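Local coordinates for 16L protein (Yaba-like disease virus, PDB 6TQP) that probably inhibits apoptosis of the infected host cell as a poxviral Bcl-2-like protein, presumably by sequestering pro-apoptotic Bcl-2 relatives, at residues A[19-31]-A[103-117]. Numbering follows the deposited sequence.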
loop_
_atom_site.group_PDB
_atom_site.type_symbol
_atom_site.label_atom_id
_atom_site.label_comp_id
_atom_site.label_asym_id
_atom_site.label_seq_id
_atom_site.Cartn_x
_atom_site.Cartn_y
_atom_site.Cartn_z
ATOM N N VAL A 19 10.355 -1.882 -3.345
ATOM C CA VAL A 19 9.451 -3.016 -3.522
ATOM C C VAL A 19 8.033 -2.525 -3.789
ATOM O O VAL A 19 7.319 -3.064 -4.644
ATOM C CB VAL A 19 9.517 -3.946 -2.291
ATOM C CG1 VAL A 19 8.357 -4.937 -2.298
ATOM C CG2 VAL A 19 10.849 -4.698 -2.262
ATOM N N ILE A 20 7.604 -1.484 -3.074
ATOM C CA ILE A 20 6.230 -1.009 -3.214
ATOM C C ILE A 20 6.007 -0.418 -4.605
ATOM O O ILE A 20 5.003 -0.714 -5.267
ATOM C CB ILE A 20 5.906 -0.000 -2.103
ATOM C CG1 ILE A 20 5.898 -0.725 -0.749
ATOM C CG2 ILE A 20 4.544 0.671 -2.357
ATOM C CD1 ILE A 20 5.829 0.201 0.444
ATOM N N VAL A 21 6.933 0.423 -5.062
ATOM C CA VAL A 21 6.794 1.021 -6.388
ATOM C C VAL A 21 6.768 -0.066 -7.448
ATOM O O VAL A 21 5.940 -0.043 -8.365
ATOM C CB VAL A 21 7.921 2.037 -6.637
ATOM C CG1 VAL A 21 7.879 2.566 -8.085
ATOM C CG2 VAL A 21 7.805 3.177 -5.644
ATOM N N PHE A 22 7.673 -1.039 -7.333
ATOM C CA PHE A 22 7.706 -2.145 -8.279
ATOM C C PHE A 22 6.390 -2.910 -8.268
ATOM O O PHE A 22 5.821 -3.218 -9.324
ATOM C CB PHE A 22 8.870 -3.067 -7.936
ATOM C CG PHE A 22 9.061 -4.194 -8.911
ATOM C CD1 PHE A 22 8.325 -5.361 -8.789
ATOM C CD2 PHE A 22 9.984 -4.090 -9.938
ATOM C CE1 PHE A 22 8.499 -6.407 -9.681
ATOM C CE2 PHE A 22 10.164 -5.130 -10.838
ATOM C CZ PHE A 22 9.420 -6.288 -10.713
ATOM N N TYR A 23 5.880 -3.212 -7.072
ATOM C CA TYR A 23 4.652 -3.993 -6.951
ATOM C C TYR A 23 3.468 -3.255 -7.564
ATOM O O TYR A 23 2.712 -3.817 -8.370
ATOM C CB TYR A 23 4.382 -4.304 -5.475
ATOM C CG TYR A 23 3.122 -5.114 -5.270
ATOM C CD1 TYR A 23 2.980 -6.374 -5.848
ATOM C CD2 TYR A 23 2.067 -4.616 -4.528
ATOM C CE1 TYR A 23 1.825 -7.116 -5.671
ATOM C CE2 TYR A 23 0.911 -5.351 -4.344
ATOM C CZ TYR A 23 0.797 -6.600 -4.906
ATOM O OH TYR A 23 -0.367 -7.310 -4.715
ATOM N N ILE A 24 3.283 -1.992 -7.181
ATOM C CA ILE A 24 2.184 -1.201 -7.724
ATOM C C ILE A 24 2.272 -1.132 -9.246
ATOM O O ILE A 24 1.263 -1.290 -9.944
ATOM C CB ILE A 24 2.178 0.199 -7.080
ATOM C CG1 ILE A 24 1.906 0.092 -5.572
ATOM C CG2 ILE A 24 1.140 1.107 -7.747
ATOM C CD1 ILE A 24 0.583 -0.557 -5.188
ATOM N N ASN A 25 3.474 -0.902 -9.790
ATOM C CA ASN A 25 3.612 -0.870 -11.243
ATOM C C ASN A 25 3.260 -2.219 -11.854
ATOM O O ASN A 25 2.658 -2.284 -12.933
ATOM C CB ASN A 25 5.031 -0.461 -11.646
ATOM C CG ASN A 25 5.323 1.002 -11.366
ATOM O OD1 ASN A 25 4.409 1.821 -11.224
ATOM N ND2 ASN A 25 6.603 1.342 -11.288
ATOM N N GLU A 26 3.624 -3.308 -11.178
ATOM C CA GLU A 26 3.289 -4.637 -11.672
ATOM C C GLU A 26 1.776 -4.841 -11.714
ATOM O O GLU A 26 1.249 -5.459 -12.649
ATOM C CB GLU A 26 3.975 -5.695 -10.803
ATOM C CG GLU A 26 3.541 -7.132 -11.073
ATOM C CD GLU A 26 4.455 -8.156 -10.406
ATOM O OE1 GLU A 26 5.674 -8.138 -10.676
ATOM O OE2 GLU A 26 3.955 -8.980 -9.613
ATOM N N LYS A 27 1.059 -4.318 -10.718
ATOM C CA LYS A 27 -0.397 -4.418 -10.701
ATOM C C LYS A 27 -1.056 -3.440 -11.663
ATOM O O LYS A 27 -2.178 -3.694 -12.115
ATOM C CB LYS A 27 -0.921 -4.185 -9.277
ATOM C CG LYS A 27 -0.700 -5.369 -8.333
ATOM C CD LYS A 27 -1.346 -6.624 -8.897
ATOM C CE LYS A 27 -1.871 -7.570 -7.834
ATOM N NZ LYS A 27 -3.336 -7.769 -8.006
ATOM N N ALA A 28 -0.388 -2.332 -11.977
ATOM C CA ALA A 28 -0.830 -1.435 -13.031
ATOM C C ALA A 28 -0.582 -2.008 -14.418
ATOM O O ALA A 28 -1.011 -1.399 -15.403
ATOM C CB ALA A 28 -0.102 -0.095 -12.941
ATOM N N LEU A 29 0.126 -3.135 -14.515
ATOM C CA LEU A 29 0.560 -3.675 -15.801
ATOM C C LEU A 29 1.417 -2.653 -16.539
ATOM O O LEU A 29 1.338 -2.503 -17.759
ATOM C CB LEU A 29 -0.638 -4.114 -16.644
ATOM C CG LEU A 29 -1.504 -5.143 -15.910
ATOM C CD1 LEU A 29 -2.890 -5.249 -16.529
ATOM C CD2 LEU A 29 -0.805 -6.506 -15.888
ATOM N N ILE A 30 2.235 -1.942 -15.776
ATOM C CA ILE A 30 3.192 -0.975 -16.298
ATOM C C ILE A 30 4.534 -1.670 -16.464
ATOM O O ILE A 30 4.959 -2.436 -15.589
ATOM C CB ILE A 30 3.307 0.237 -15.351
ATOM C CG1 ILE A 30 2.093 1.155 -15.508
ATOM C CG2 ILE A 30 4.606 1.009 -15.590
ATOM C CD1 ILE A 30 1.993 2.215 -14.444
ATOM N N GLU A 31 5.208 -1.401 -17.589
ATOM C CA GLU A 31 6.586 -1.851 -17.765
ATOM C C GLU A 31 7.451 -1.323 -16.629
ATOM O O GLU A 31 7.511 -0.113 -16.390
ATOM C CB GLU A 31 7.157 -1.367 -19.098
ATOM C CG GLU A 31 6.546 -2.001 -20.326
ATOM C CD GLU A 31 7.281 -1.622 -21.605
ATOM O OE1 GLU A 31 8.223 -0.805 -21.532
ATOM O OE2 GLU A 31 6.917 -2.144 -22.679
ATOM N N ILE A 103 -1.117 -0.839 0.819
ATOM C CA ILE A 103 -0.549 -1.244 -0.470
ATOM C C ILE A 103 -1.635 -1.853 -1.342
ATOM O O ILE A 103 -1.734 -1.557 -2.536
ATOM C CB ILE A 103 0.629 -2.215 -0.272
ATOM C CG1 ILE A 103 1.755 -1.500 0.473
ATOM C CG2 ILE A 103 1.123 -2.764 -1.630
ATOM C CD1 ILE A 103 2.864 -2.427 0.950
ATOM N N SER A 104 -2.488 -2.690 -0.752
ATOM C CA SER A 104 -3.599 -3.247 -1.515
ATOM C C SER A 104 -4.544 -2.150 -1.988
ATOM O O SER A 104 -5.083 -2.216 -3.098
ATOM C CB SER A 104 -4.363 -4.272 -0.680
ATOM O OG SER A 104 -3.529 -5.348 -0.305
ATOM N N LEU A 105 -4.787 -1.147 -1.143
ATOM C CA LEU A 105 -5.660 -0.045 -1.530
ATOM C C LEU A 105 -5.106 0.687 -2.749
ATOM O O LEU A 105 -5.837 0.975 -3.707
ATOM C CB LEU A 105 -5.822 0.918 -0.345
ATOM C CG LEU A 105 -6.610 2.189 -0.656
ATOM C CD1 LEU A 105 -8.057 1.878 -1.007
ATOM C CD2 LEU A 105 -6.505 3.129 0.519
ATOM N N ILE A 106 -3.807 0.996 -2.736
ATOM C CA ILE A 106 -3.181 1.669 -3.880
ATOM C C ILE A 106 -3.323 0.819 -5.129
ATOM O O ILE A 106 -3.609 1.335 -6.218
ATOM C CB ILE A 106 -1.698 1.972 -3.585
ATOM C CG1 ILE A 106 -1.551 2.872 -2.362
ATOM C CG2 ILE A 106 -1.007 2.664 -4.774
ATOM C CD1 ILE A 106 -0.198 2.796 -1.772
ATOM N N SER A 107 -3.136 -0.497 -4.999
ATOM C CA SER A 107 -3.303 -1.372 -6.164
ATOM C C SER A 107 -4.684 -1.204 -6.774
ATOM O O SER A 107 -4.830 -1.084 -7.999
ATOM C CB SER A 107 -3.080 -2.832 -5.771
ATOM O OG SER A 107 -1.742 -3.032 -5.374
ATOM N N MET A 108 -5.719 -1.194 -5.931
ATOM C CA MET A 108 -7.066 -1.002 -6.450
ATOM C C MET A 108 -7.235 0.379 -7.069
ATOM O O MET A 108 -7.852 0.510 -8.129
ATOM C CB MET A 108 -8.099 -1.200 -5.353
ATOM C CG MET A 108 -9.517 -0.983 -5.864
ATOM S SD MET A 108 -10.728 -1.253 -4.572
ATOM C CE MET A 108 -10.610 -3.041 -4.534
ATOM N N ILE A 109 -6.726 1.425 -6.410
ATOM C CA ILE A 109 -6.846 2.774 -6.969
ATOM C C ILE A 109 -6.296 2.793 -8.383
ATOM O O ILE A 109 -6.928 3.304 -9.316
ATOM C CB ILE A 109 -6.128 3.799 -6.075
ATOM C CG1 ILE A 109 -6.813 3.873 -4.713
ATOM C CG2 ILE A 109 -6.139 5.198 -6.729
ATOM C CD1 ILE A 109 -6.095 4.739 -3.697
ATOM N N VAL A 110 -5.113 2.208 -8.560
ATOM C CA VAL A 110 -4.457 2.199 -9.862
ATOM C C VAL A 110 -5.273 1.392 -10.863
ATOM O O VAL A 110 -5.438 1.789 -12.027
ATOM C CB VAL A 110 -3.028 1.654 -9.696
ATOM C CG1 VAL A 110 -2.494 1.063 -10.963
ATOM C CG2 VAL A 110 -2.101 2.766 -9.184
ATOM N N GLU A 111 -5.794 0.240 -10.431
ATOM C CA GLU A 111 -6.599 -0.582 -11.329
ATOM C C GLU A 111 -7.903 0.112 -11.703
ATOM O O GLU A 111 -8.413 -0.090 -12.810
ATOM C CB GLU A 111 -6.879 -1.941 -10.685
ATOM C CG GLU A 111 -5.644 -2.844 -10.596
ATOM C CD GLU A 111 -5.941 -4.195 -9.967
ATOM O OE1 GLU A 111 -7.049 -4.370 -9.416
ATOM O OE2 GLU A 111 -5.063 -5.082 -10.027
ATOM N N MET A 112 -8.450 0.935 -10.808
ATOM C CA MET A 112 -9.701 1.629 -11.105
ATOM C C MET A 112 -9.479 2.833 -12.014
ATOM O O MET A 112 -10.113 2.944 -13.067
ATOM C CB MET A 112 -10.380 2.066 -9.809
ATOM C CG MET A 112 -11.060 0.935 -9.090
ATOM S SD MET A 112 -11.897 1.484 -7.605
ATOM C CE MET A 112 -12.818 0.004 -7.181
ATOM N N ASN A 113 -8.594 3.749 -11.623
ATOM C CA ASN A 113 -8.427 4.996 -12.360
ATOM C C ASN A 113 -7.560 4.845 -13.619
ATOM O O ASN A 113 -7.224 5.857 -14.242
ATOM C CB ASN A 113 -7.863 6.089 -11.427
ATOM C CG ASN A 113 -6.395 5.895 -11.084
ATOM O OD1 ASN A 113 -5.703 5.064 -11.669
ATOM N ND2 ASN A 113 -5.907 6.693 -10.135
ATOM N N GLY A 114 -7.204 3.623 -14.014
ATOM C CA GLY A 114 -6.495 3.411 -15.266
ATOM C C GLY A 114 -5.091 3.973 -15.317
ATOM O O GLY A 114 -4.600 4.297 -16.398
ATOM N N TYR A 115 -4.422 4.090 -14.180
ATOM C CA TYR A 115 -3.077 4.642 -14.178
ATOM C C TYR A 115 -2.150 3.766 -15.009
ATOM O O TYR A 115 -2.118 2.545 -14.845
ATOM C CB TYR A 115 -2.560 4.750 -12.748
ATOM C CG TYR A 115 -1.121 5.189 -12.638
ATOM C CD1 TYR A 115 -0.747 6.492 -12.935
ATOM C CD2 TYR A 115 -0.138 4.310 -12.198
ATOM C CE1 TYR A 115 0.576 6.903 -12.823
ATOM C CE2 TYR A 115 1.183 4.713 -12.079
ATOM C CZ TYR A 115 1.533 6.007 -12.391
ATOM O OH TYR A 115 2.844 6.400 -12.270
ATOM N N LYS A 116 -1.385 4.397 -15.903
ATOM C CA LYS A 116 -0.441 3.671 -16.741
ATOM C C LYS A 116 0.945 4.307 -16.763
ATOM O O LYS A 116 1.759 3.951 -17.623
ATOM C CB LYS A 116 -0.983 3.552 -18.171
ATOM C CG LYS A 116 -2.233 2.695 -18.288
ATOM C CD LYS A 116 -1.925 1.211 -18.117
ATOM C CE LYS A 116 -3.102 0.473 -17.503
ATOM N NZ LYS A 116 -3.035 -0.994 -17.740
ATOM N N GLY A 117 1.246 5.222 -15.842
ATOM C CA GLY A 117 2.563 5.817 -15.729
ATOM C C GLY A 117 2.654 7.257 -16.189
ATOM O O GLY A 117 3.629 7.941 -15.846
#
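Ile24 of helix 12-27 sits as a knob in a hole formed by Ile103, Ile106, Ser107 and Val110 of helix 96-113. Its CD1 lies 3.6 Å from Ile106 CG2 and 3.4 Å from Ser107 OG. CG1 stands anti to the carbonyl carbon (chi1 -64°) and carries CD1 into the hole, while CG2 meets Val110 CG2 at 3.9 Å. One turn later, Ala28 CB packs against Val110 CG1. Toward the other end, Ile103 CG2 meets the edge of the Tyr23 ring at CD2, 3.6 Å away. Lys27 CG lies over one face of that ring, toward its rim, and Lys27 NZ makes a long salt bridge to Glu111 OE2 (3.8 Å). Beyond the helices, Ile30 CD1 touches Tyr115 CE2 and the Lys116-Gly117 peptide. Lys116 NZ donates to Ala28 O (3.1 Å), tilted 27° from the carbonyl plane. Ser107 OG donates to Ile103 O (3.2 Å), which also accepts from Ser107 N; the two donors come from opposite faces of the carbonyl plane. Leu29, with positive phi, belongs to a Schellman motif. Tyr115 also packs on Met122 and Ile126 of helix 120-134. Segments 19-27 and 103-113 cross at -36°, joining two helices of the all-helical Bcl-2 fold.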